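Local coordinates for XC6422 protein (Xanthomonas campestris, PDB 2FUK) that probably works as a small serine hydrolase of the alpha/beta-hydrolase fold, lacking the lid domain that covers the active site in many relatives, at residues R74-F77 with R78-T82; A101-V104 with R105-P109; G121-V124 with S125-A129; D203-G206 with A207-G211. All blocks are in the same frame, centred on the assembly; numbering follows the deposited sequence.

Contact 1. Residues R74-F77 with R78-T82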
loop_
_atom_site.group_PDB
_atom_site.type_symbol
_atom_site.label_atom_id
_atom_site.label_comp_id
_atom_site.label_asym_id
_atom_site.label_seq_id
_atom_site.Cartn_x
_atom_site.Cartn_y
_atom_site.Cartn_z
ATOM N N ARG A 74 2.368 -13.951 11.074
ATOM C CA ARG A 74 3.706 -14.286 10.614
ATOM C C ARG A 74 4.361 -15.018 11.777
ATOM O O ARG A 74 3.943 -14.862 12.928
ATOM C CB ARG A 74 4.504 -13.022 10.282
ATOM C CG ARG A 74 4.029 -12.306 9.029
ATOM C CD ARG A 74 4.798 -11.011 8.824
ATOM N NE ARG A 74 4.425 -9.999 9.807
ATOM C CZ ARG A 74 5.263 -9.425 10.669
ATOM N NH1 ARG A 74 4.809 -8.513 11.517
ATOM N NH2 ARG A 74 6.550 -9.760 10.690
ATOM N N PHE A 75 5.371 -15.827 11.489
ATOM C CA PHE A 75 6.051 -16.544 12.557
ATOM C C PHE A 75 7.396 -17.073 12.094
ATOM O O PHE A 75 7.641 -17.240 10.893
ATOM C CB PHE A 75 5.166 -17.696 13.077
ATOM C CG PHE A 75 5.128 -18.906 12.178
ATOM C CD1 PHE A 75 5.961 -19.995 12.420
ATOM C CD2 PHE A 75 4.244 -18.963 11.103
ATOM C CE1 PHE A 75 5.915 -21.130 11.607
ATOM C CE2 PHE A 75 4.188 -20.085 10.285
ATOM C CZ PHE A 75 5.024 -21.175 10.536
ATOM N N ASN A 76 8.277 -17.310 13.058
ATOM C CA ASN A 76 9.591 -17.841 12.757
ATOM C C ASN A 76 9.596 -19.356 12.905
ATOM O O ASN A 76 9.127 -19.890 13.909
ATOM C CB ASN A 76 10.639 -17.240 13.699
ATOM C CG ASN A 76 11.033 -15.836 13.309
ATOM O OD1 ASN A 76 10.959 -15.474 12.142
ATOM N ND2 ASN A 76 11.476 -15.044 14.283
ATOM N N PHE A 77 10.097 -20.045 11.884
ATOM C CA PHE A 77 10.206 -21.497 11.933
ATOM C C PHE A 77 11.254 -21.816 12.993
ATOM O O PHE A 77 12.032 -20.945 13.390
ATOM C CB PHE A 77 10.681 -22.055 10.587
ATOM C CG PHE A 77 9.605 -22.145 9.538
ATOM C CD1 PHE A 77 8.445 -22.875 9.768
ATOM C CD2 PHE A 77 9.769 -21.525 8.300
ATOM C CE1 PHE A 77 7.458 -22.992 8.774
ATOM C CE2 PHE A 77 8.796 -21.634 7.306
ATOM C CZ PHE A 77 7.637 -22.370 7.542
ATOM N N ARG A 78 11.277 -23.062 13.451
ATOM C CA ARG A 78 12.251 -23.469 14.453
ATOM C C ARG A 78 13.671 -23.027 14.055
ATOM O O ARG A 78 14.029 -23.042 12.878
ATOM C CB ARG A 78 12.208 -24.991 14.623
ATOM C CG ARG A 78 12.521 -25.756 13.352
ATOM C CD ARG A 78 12.266 -27.244 13.529
ATOM N NE ARG A 78 10.892 -27.518 13.933
ATOM C CZ ARG A 78 10.458 -28.716 14.309
ATOM N NH1 ARG A 78 11.301 -29.742 14.328
ATOM N NH2 ARG A 78 9.190 -28.887 14.662
ATOM N N SER A 79 14.461 -22.639 15.057
ATOM C CA SER A 79 15.848 -22.196 14.893
ATOM C C SER A 79 16.040 -20.756 14.425
ATOM O O SER A 79 17.153 -20.242 14.468
ATOM C CB SER A 79 16.617 -23.133 13.946
ATOM O OG SER A 79 16.505 -22.724 12.594
ATOM N N VAL A 80 14.966 -20.102 13.990
ATOM C CA VAL A 80 15.058 -18.721 13.526
ATOM C C VAL A 80 14.637 -17.745 14.627
ATOM O O VAL A 80 13.672 -17.991 15.354
ATOM C CB VAL A 80 14.187 -18.510 12.268
ATOM C CG1 VAL A 80 14.176 -17.040 11.870
ATOM C CG2 VAL A 80 14.733 -19.354 11.128
ATOM N N GLY A 81 15.373 -16.641 14.753
ATOM C CA GLY A 81 15.070 -15.659 15.781
ATOM C C GLY A 81 15.156 -16.353 17.122
ATOM O O GLY A 81 16.179 -16.974 17.429
ATOM N N THR A 82 14.107 -16.250 17.929
ATOM C CA THR A 82 14.106 -16.937 19.213
ATOM C C THR A 82 13.167 -18.145 19.225
ATOM O O THR A 82 12.720 -18.598 20.282
ATOM C CB THR A 82 13.793 -15.977 20.398
ATOM O OG1 THR A 82 12.638 -15.176 20.114
ATOM C CG2 THR A 82 14.998 -15.062 20.650
#
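Asn76 lays its side chain across that of Val80 at about a right angle, and the methyl CG1 of Val80 rests 3.6 Å from OD1 of the Asn76 amide. Valine's CG1 lies anti to its own backbone N (chi1 174°), which carries this methyl to the asparagine, while Asn76 CB packs 3.5 Å from the carbonyl oxygen Val80 O. The amide keeps its polar atoms for other partners: OD1 accepts from Met53 N and ND2 donates to Asp23 OD1, so both ends of the amide are held and its rotation is set.

A type II beta turn from Phe77 to Val80 brings the valine back beside Asn76. Its closing bond runs from Val80 N to Phe77 O over 3.1 Å, with an N-H...O angle of 157°. Ser79 takes the positive phi (80°) expected at the third position of such a turn, and its OG makes a short local bond (2.5 Å) to Arg78 O. Arg78 keeps CB against Phe77 C, at 3.7 Å, and its NE forms a salt bridge with Asp96 OD2.

The turn lies just beyond strand 71-75, in the loop that leads to helix 92-107. Phe77 drops its ring to meet His44 and Phe120 edge-to-face, close to the probable nucleophile elbow, and also touches Glu93 of helix 92-107, while upstream Phe75 packs between that helix and strand 38-43.

Contact 2. Residues A101-V104 with R105-P109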
loop_
_atom_site.group_PDB
_atom_site.type_symbol
_atom_site.label_atom_id
_atom_site.label_comp_id
_atom_site.label_asym_id
_atom_site.label_seq_id
_atom_site.Cartn_x
_atom_site.Cartn_y
_atom_site.Cartn_z
ATOM N N ALA A 101 -1.447 -22.824 12.855
ATOM C CA ALA A 101 -2.761 -22.958 12.241
ATOM C C ALA A 101 -3.821 -23.386 13.254
ATOM O O ALA A 101 -4.944 -22.875 13.244
ATOM C CB ALA A 101 -2.703 -23.969 11.092
ATOM N N GLU A 102 -3.475 -24.329 14.124
ATOM C CA GLU A 102 -4.431 -24.807 15.115
ATOM C C GLU A 102 -4.758 -23.740 16.158
ATOM O O GLU A 102 -5.877 -23.688 16.669
ATOM C CB GLU A 102 -3.911 -26.087 15.786
ATOM C CG GLU A 102 -3.824 -27.270 14.818
ATOM C CD GLU A 102 -3.430 -28.584 15.478
ATOM O OE1 GLU A 102 -2.883 -28.563 16.602
ATOM O OE2 GLU A 102 -3.668 -29.646 14.860
ATOM N N TRP A 103 -3.780 -22.895 16.473
ATOM C CA TRP A 103 -3.997 -21.814 17.437
ATOM C C TRP A 103 -4.932 -20.779 16.799
ATOM O O TRP A 103 -5.850 -20.267 17.438
ATOM C CB TRP A 103 -2.657 -21.167 17.817
ATOM C CG TRP A 103 -2.785 -19.922 18.659
ATOM C CD1 TRP A 103 -3.193 -19.841 19.961
ATOM C CD2 TRP A 103 -2.530 -18.580 18.236
ATOM N NE1 TRP A 103 -3.212 -18.532 20.372
ATOM C CE2 TRP A 103 -2.809 -17.735 19.332
ATOM C CE3 TRP A 103 -2.095 -18.007 17.035
ATOM C CZ2 TRP A 103 -2.665 -16.344 19.263
ATOM C CZ3 TRP A 103 -1.953 -16.624 16.966
ATOM C CH2 TRP A 103 -2.238 -15.809 18.076
ATOM N N VAL A 104 -4.692 -20.470 15.531
ATOM C CA VAL A 104 -5.532 -19.515 14.816
ATOM C C VAL A 104 -6.988 -19.988 14.773
ATOM O O VAL A 104 -7.908 -19.241 15.115
ATOM C CB VAL A 104 -5.024 -19.321 13.366
ATOM C CG1 VAL A 104 -6.038 -18.542 12.550
ATOM C CG2 VAL A 104 -3.692 -18.581 13.384
ATOM N N ARG A 105 -7.192 -21.235 14.365
ATOM C CA ARG A 105 -8.537 -21.778 14.258
ATOM C C ARG A 105 -9.261 -21.862 15.593
ATOM O O ARG A 105 -10.486 -21.792 15.634
ATOM C CB ARG A 105 -8.495 -23.157 13.590
ATOM C CG ARG A 105 -8.429 -23.063 12.077
ATOM C CD ARG A 105 -8.268 -24.408 11.395
ATOM N NE ARG A 105 -8.558 -24.291 9.966
ATOM C CZ ARG A 105 -8.007 -25.043 9.023
ATOM N NH1 ARG A 105 -8.344 -24.855 7.754
ATOM N NH2 ARG A 105 -7.111 -25.971 9.344
ATOM N N ALA A 106 -8.504 -22.014 16.676
ATOM C CA ALA A 106 -9.100 -22.100 18.002
ATOM C C ALA A 106 -9.506 -20.717 18.485
ATOM O O ALA A 106 -10.574 -20.538 19.079
ATOM C CB ALA A 106 -8.113 -22.731 18.987
ATOM N N GLN A 107 -8.651 -19.740 18.215
ATOM C CA GLN A 107 -8.891 -18.363 18.640
ATOM C C GLN A 107 -9.862 -17.599 17.742
ATOM O O GLN A 107 -10.501 -16.649 18.185
ATOM C CB GLN A 107 -7.561 -17.610 18.704
ATOM C CG GLN A 107 -6.608 -18.141 19.760
ATOM C CD GLN A 107 -6.972 -17.677 21.153
ATOM O OE1 GLN A 107 -6.878 -18.436 22.114
ATOM N NE2 GLN A 107 -7.379 -16.414 21.271
ATOM N N ARG A 108 -9.955 -18.010 16.481
ATOM C CA ARG A 108 -10.840 -17.372 15.507
ATOM C C ARG A 108 -11.673 -18.462 14.831
ATOM O O ARG A 108 -11.516 -18.720 13.636
ATOM C CB ARG A 108 -10.000 -16.646 14.454
ATOM C CG ARG A 108 -9.112 -15.533 14.996
ATOM C CD ARG A 108 -9.937 -14.331 15.390
ATOM N NE ARG A 108 -10.845 -13.959 14.309
ATOM C CZ ARG A 108 -11.858 -13.105 14.435
ATOM N NH1 ARG A 108 -12.100 -12.513 15.599
ATOM N NH2 ARG A 108 -12.658 -12.876 13.398
ATOM N N PRO A 109 -12.572 -19.115 15.588
ATOM C CA PRO A 109 -13.428 -20.188 15.077
ATOM C C PRO A 109 -14.392 -19.841 13.953
ATOM O O PRO A 109 -14.866 -20.745 13.269
ATOM C CB PRO A 109 -14.147 -20.684 16.332
ATOM C CG PRO A 109 -14.249 -19.453 17.154
ATOM C CD PRO A 109 -12.871 -18.854 17.009
#
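Gln107 CG sits over one face of the Trp103 indole, a CH-pi contact between residues one helical turn apart. The carbon lies 3.8 Å from the centroid of the five-membered ring, 25° off the ring normal, and its nearest ring atom is Trp103 NE1 at 3.5 Å. Trp103 holds CG anti to its backbone N (chi1 172°), which lets the indole lean along the helix toward the following turn. The glutamine chain bends at chi2, leaving amide and ring planes 24° apart. On the next side of the helix, the aliphatic part of Arg105 passes Ala101 O, with CB 3.6 Å from that oxygen.

Behind these side chains stands the backbone ladder. Gln107 N donates to Trp103 O over 3.0 Å, which sets the spacing of Gln107 and Trp103, and Arg105 N makes the matching bond to Ala101 O. Arg108 is the first residue to leave helical geometry, yet its N still reaches Val104 O at 2.8 Å and closes the last turn.

A further layer fixes the polar ends. Trp103 NE1 donates to Pro4 O and the indole meets the ring of Phe6, Arg105 NH2 binds Leu132 O, and Arg108 forms a salt bridge with Asp111. This C-terminal end of helix 92-107 thus packs on the central sheet: Val104 touches strand 38-43, Ala101 bridges that strand and strand 112-118, and Trp103 touches Leu13 and Leu15 of strand 11-17, the outermost strand of the sheet within the chain.

Contact 3. Residues G121-V124 with S125-A129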
loop_
_atom_site.group_PDB
_atom_site.type_symbol
_atom_site.label_atom_id
_atom_site.label_comp_id
_atom_site.label_asym_id
_atom_site.label_seq_id
_atom_site.Cartn_x
_atom_site.Cartn_y
_atom_site.Cartn_z
ATOM N N GLY A 121 9.200 -21.253 2.338
ATOM C CA GLY A 121 7.909 -21.129 2.989
ATOM C C GLY A 121 6.767 -21.604 2.108
ATOM O O GLY A 121 5.714 -22.003 2.604
ATOM N N ALA A 122 6.963 -21.536 0.796
ATOM C CA ALA A 122 5.943 -21.995 -0.139
ATOM C C ALA A 122 5.967 -23.521 -0.143
ATOM O O ALA A 122 4.927 -24.172 -0.270
ATOM C CB ALA A 122 6.225 -21.451 -1.537
ATOM N N TYR A 123 7.159 -24.092 -0.007
ATOM C CA TYR A 123 7.287 -25.544 0.026
ATOM C C TYR A 123 6.584 -26.076 1.271
ATOM O O TYR A 123 5.798 -27.009 1.185
ATOM C CB TYR A 123 8.768 -25.950 0.042
ATOM C CG TYR A 123 9.026 -27.398 0.421
ATOM C CD1 TYR A 123 8.619 -28.445 -0.409
ATOM C CD2 TYR A 123 9.694 -27.715 1.603
ATOM C CE1 TYR A 123 8.875 -29.783 -0.073
ATOM C CE2 TYR A 123 9.957 -29.042 1.950
ATOM C CZ TYR A 123 9.545 -30.072 1.106
ATOM O OH TYR A 123 9.818 -31.385 1.438
ATOM N N VAL A 124 6.855 -25.469 2.424
ATOM C CA VAL A 124 6.242 -25.926 3.669
ATOM C C VAL A 124 4.723 -25.780 3.679
ATOM O O VAL A 124 4.017 -26.685 4.133
ATOM C CB VAL A 124 6.832 -25.178 4.900
ATOM C CG1 VAL A 124 6.099 -25.597 6.175
ATOM C CG2 VAL A 124 8.303 -25.501 5.033
ATOM N N SER A 125 4.205 -24.653 3.195
ATOM C CA SER A 125 2.762 -24.475 3.193
ATOM C C SER A 125 2.066 -25.380 2.182
ATOM O O SER A 125 0.970 -25.863 2.441
ATOM C CB SER A 125 2.386 -23.004 2.960
ATOM O OG SER A 125 2.981 -22.460 1.804
ATOM N N LEU A 126 2.701 -25.626 1.038
ATOM C CA LEU A 126 2.104 -26.502 0.033
ATOM C C LEU A 126 2.060 -27.941 0.565
ATOM O O LEU A 126 1.045 -28.631 0.448
ATOM C CB LEU A 126 2.907 -26.447 -1.275
ATOM C CG LEU A 126 2.406 -27.357 -2.398
ATOM C CD1 LEU A 126 0.968 -27.011 -2.748
ATOM C CD2 LEU A 126 3.304 -27.211 -3.619
ATOM N N ARG A 127 3.162 -28.385 1.160
ATOM C CA ARG A 127 3.222 -29.731 1.712
ATOM C C ARG A 127 2.223 -29.884 2.853
ATOM O O ARG A 127 1.667 -30.959 3.058
ATOM C CB ARG A 127 4.640 -30.043 2.209
ATOM C CG ARG A 127 5.646 -30.344 1.087
ATOM C CD ARG A 127 6.243 -31.738 1.259
ATOM N NE ARG A 127 5.229 -32.782 1.157
ATOM C CZ ARG A 127 4.906 -33.429 0.039
ATOM N NH1 ARG A 127 5.522 -33.151 -1.105
ATOM N NH2 ARG A 127 3.960 -34.359 0.064
ATOM N N ALA A 128 1.987 -28.805 3.591
ATOM C CA ALA A 128 1.058 -28.856 4.712
ATOM C C ALA A 128 -0.398 -28.641 4.312
ATOM O O ALA A 128 -1.296 -28.777 5.141
ATOM C CB ALA A 128 1.469 -27.833 5.775
ATOM N N ALA A 129 -0.635 -28.322 3.045
ATOM C CA ALA A 129 -1.995 -28.064 2.575
ATOM C C ALA A 129 -2.972 -29.215 2.812
ATOM O O ALA A 129 -4.100 -28.989 3.248
ATOM C CB ALA A 129 -1.973 -27.695 1.094
#
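Hydrogen bonding concentrates on Gly121 O, which accepts twice from Ser125. Ser125 N donates over 3.1 Å from above the carbonyl plane, 38° out of it, while the hydroxyl OG comes in at 2.9 Å within the plane, on a lone pair. With chi1 at 53°, OG lies between the serine's own backbone N and carbonyl carbon and turns back to the preceding turn. The regular ladder continues with Leu126 N to Ala122 O, Arg127 N to Tyr123 O and Ala128 N to Val124 O.

Packing belongs mainly to Tyr123 and Arg127. The arginine's CG and CD each approach Tyr123 CE1 to 3.5 Å, and CD lies 3.6 Å from the phenol oxygen OH. Bends at chi2 and chi3 turn the guanidinium off to one side, its plane 62° from that of the ring, where NH1 binds Asp148 O and Ser150 O; Trp147 stacks on the tyrosine. Val124 meets Phe77 and helix 92-107, whereas Ser125 and Leu126 face strand 136-140.

Gly121 probably ends the GxSxG nucleophile elbow of this fold. Ser125 satisfies its buried hydroxyl within the helix, one turn past that elbow, and Arg127 contributes methylenes here while spending its polar end on a loop.

Contact 4. Residues D203-G206 with A207-G211; sequences DLRG and ALQHG
Leu204 and Leu208 lie obliquely across one another, an i to i+4 pair on the sheet-facing side of helix 201-212, one of the helices that flank the sheet in this alpha/beta-hydrolase fold. Leu204 CG is 4.1 Å from Leu208 CD1, an apolar contact between branched ends. The two start from different torsions: Leu204 has CG anti to its backbone N (chi1 169°), sending its end down the helix toward the next turn, whereas Leu208 has CG anti to the carbonyl carbon (chi1 -73°), bringing it back to within 3.4 Å of Leu204 O. Both leucines reach Ile161 of strand 158-163 and helix 56-66, and Ala207 adds its methyl to the same strand.

Arg205 and Gln209 repeat the four-residue spacing on a different side. Their chains also slant past each other, with the guanidinium and amide planes nearly parallel at 13°. Each methylene meets a polar group of the other residue: Gln209 CG lies 3.4 Å from Arg205 O, and Arg205 CG lies near the Gln209 amide. The arginine then bends at chi3, and NH2 forms a salt bridge with Glu67 of the second subunit; Arg205 also packs on Gln209 of that subunit, so this face contributes to the dimer contact. The nearby Arg205 of the partner brings like charges close, which the salt bridge to Glu67 of the second subunit probably helps to offset.

Beneath both pairs the helical ladder is regular, and its straight bond from Gln209 N to Arg205 O measures 3.0 Å.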
loop_
_atom_site.group_PDB
_atom_site.type_symbol
_atom_site.label_atom_id
_atom_site.label_comp_id
_atom_site.label_asym_id
_atom_site.label_seq_id
_atom_site.Cartn_x
_atom_site.Cartn_y
_atom_site.Cartn_z
ATOM N N ASP A 203 4.853 -4.279 -7.279
ATOM C CA ASP A 203 4.279 -5.079 -8.352
ATOM C C ASP A 203 3.796 -6.398 -7.766
ATOM O O ASP A 203 2.780 -6.942 -8.193
ATOM C CB ASP A 203 5.310 -5.371 -9.439
ATOM C CG ASP A 203 5.859 -4.119 -10.073
ATOM O OD1 ASP A 203 6.629 -3.394 -9.401
ATOM O OD2 ASP A 203 5.522 -3.864 -11.246
ATOM N N LEU A 204 4.555 -6.922 -6.806
ATOM C CA LEU A 204 4.201 -8.171 -6.146
ATOM C C LEU A 204 2.874 -7.975 -5.414
ATOM O O LEU A 204 1.991 -8.830 -5.459
ATOM C CB LEU A 204 5.303 -8.571 -5.158
ATOM C CG LEU A 204 4.978 -9.717 -4.195
ATOM C CD1 LEU A 204 4.749 -11.011 -4.971
ATOM C CD2 LEU A 204 6.120 -9.872 -3.188
ATOM N N ARG A 205 2.747 -6.840 -4.736
ATOM C CA ARG A 205 1.527 -6.515 -4.004
ATOM C C ARG A 205 0.333 -6.550 -4.956
ATOM O O ARG A 205 -0.698 -7.138 -4.649
ATOM C CB ARG A 205 1.639 -5.116 -3.384
ATOM C CG ARG A 205 0.459 -4.716 -2.504
ATOM C CD ARG A 205 0.487 -3.224 -2.218
ATOM N NE ARG A 205 0.205 -2.457 -3.427
ATOM C CZ ARG A 205 0.390 -1.144 -3.553
ATOM N NH1 ARG A 205 0.092 -0.547 -4.699
ATOM N NH2 ARG A 205 0.883 -0.432 -2.545
ATOM N N GLY A 206 0.480 -5.908 -6.112
ATOM C CA GLY A 206 -0.600 -5.877 -7.082
ATOM C C GLY A 206 -0.987 -7.247 -7.604
ATOM O O GLY A 206 -2.171 -7.555 -7.753
ATOM N N ALA A 207 0.015 -8.076 -7.886
ATOM C CA ALA A 207 -0.235 -9.412 -8.401
ATOM C C ALA A 207 -0.997 -10.251 -7.388
ATOM O O ALA A 207 -1.899 -11.003 -7.751
ATOM C CB ALA A 207 1.079 -10.092 -8.760
ATOM N N LEU A 208 -0.628 -10.123 -6.119
ATOM C CA LEU A 208 -1.273 -10.881 -5.052
ATOM C C LEU A 208 -2.718 -10.445 -4.874
ATOM O O LEU A 208 -3.627 -11.271 -4.806
ATOM C CB LEU A 208 -0.526 -10.681 -3.729
ATOM C CG LEU A 208 0.835 -11.353 -3.529
ATOM C CD1 LEU A 208 1.522 -10.752 -2.306
ATOM C CD2 LEU A 208 0.651 -12.860 -3.352
ATOM N N GLN A 209 -2.923 -9.134 -4.806
ATOM C CA GLN A 209 -4.258 -8.599 -4.606
ATOM C C GLN A 209 -5.188 -8.915 -5.768
ATOM O O GLN A 209 -6.327 -9.337 -5.563
ATOM C CB GLN A 209 -4.177 -7.093 -4.335
ATOM C CG GLN A 209 -3.622 -6.813 -2.944
ATOM C CD GLN A 209 -3.459 -5.342 -2.604
ATOM O OE1 GLN A 209 -3.276 -4.995 -1.438
ATOM N NE2 GLN A 209 -3.510 -4.476 -3.611
ATOM N N HIS A 210 -4.710 -8.741 -6.992
ATOM C CA HIS A 210 -5.562 -9.046 -8.131
ATOM C C HIS A 210 -5.810 -10.545 -8.222
ATOM O O HIS A 210 -6.895 -10.984 -8.622
ATOM C CB HIS A 210 -4.922 -8.563 -9.428
ATOM C CG HIS A 210 -5.765 -8.822 -10.634
ATOM N ND1 HIS A 210 -6.965 -8.180 -10.851
ATOM C CD2 HIS A 210 -5.607 -9.687 -11.664
ATOM C CE1 HIS A 210 -7.510 -8.635 -11.964
ATOM N NE2 HIS A 210 -6.706 -9.553 -12.476
ATOM N N GLY A 211 -4.807 -11.333 -7.846
ATOM C CA GLY A 211 -4.943 -12.774 -7.915
ATOM C C GLY A 211 -5.930 -13.385 -6.940
ATOM O O GLY A 211 -6.592 -14.370 -7.266
#

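How the contacts relate
The four contacts divide by depth. Contact 3 is buried, its centre about 8 Å from that of the chain; contact 1 is buried but farther out, and contacts 2 and 4 only partly buried on flanking helices. Contacts 1 and 3 touch through Phe77 CZ and Val124 CG1, 3.8 Å apart, joining the turn after strand 71-75 to the helix behind the probable elbow. Helix 92-107, carrying contact 2, packs against both. Contact 4 lies across the chain's centre from contacts 1 and 3. A turn bond organises contact 1, whereas helical spacing pairs aromatic with aliphatic groups in contacts 2 and 3, and in contact 4 leucines, plus an arginine with a glutamine at the subunit interface.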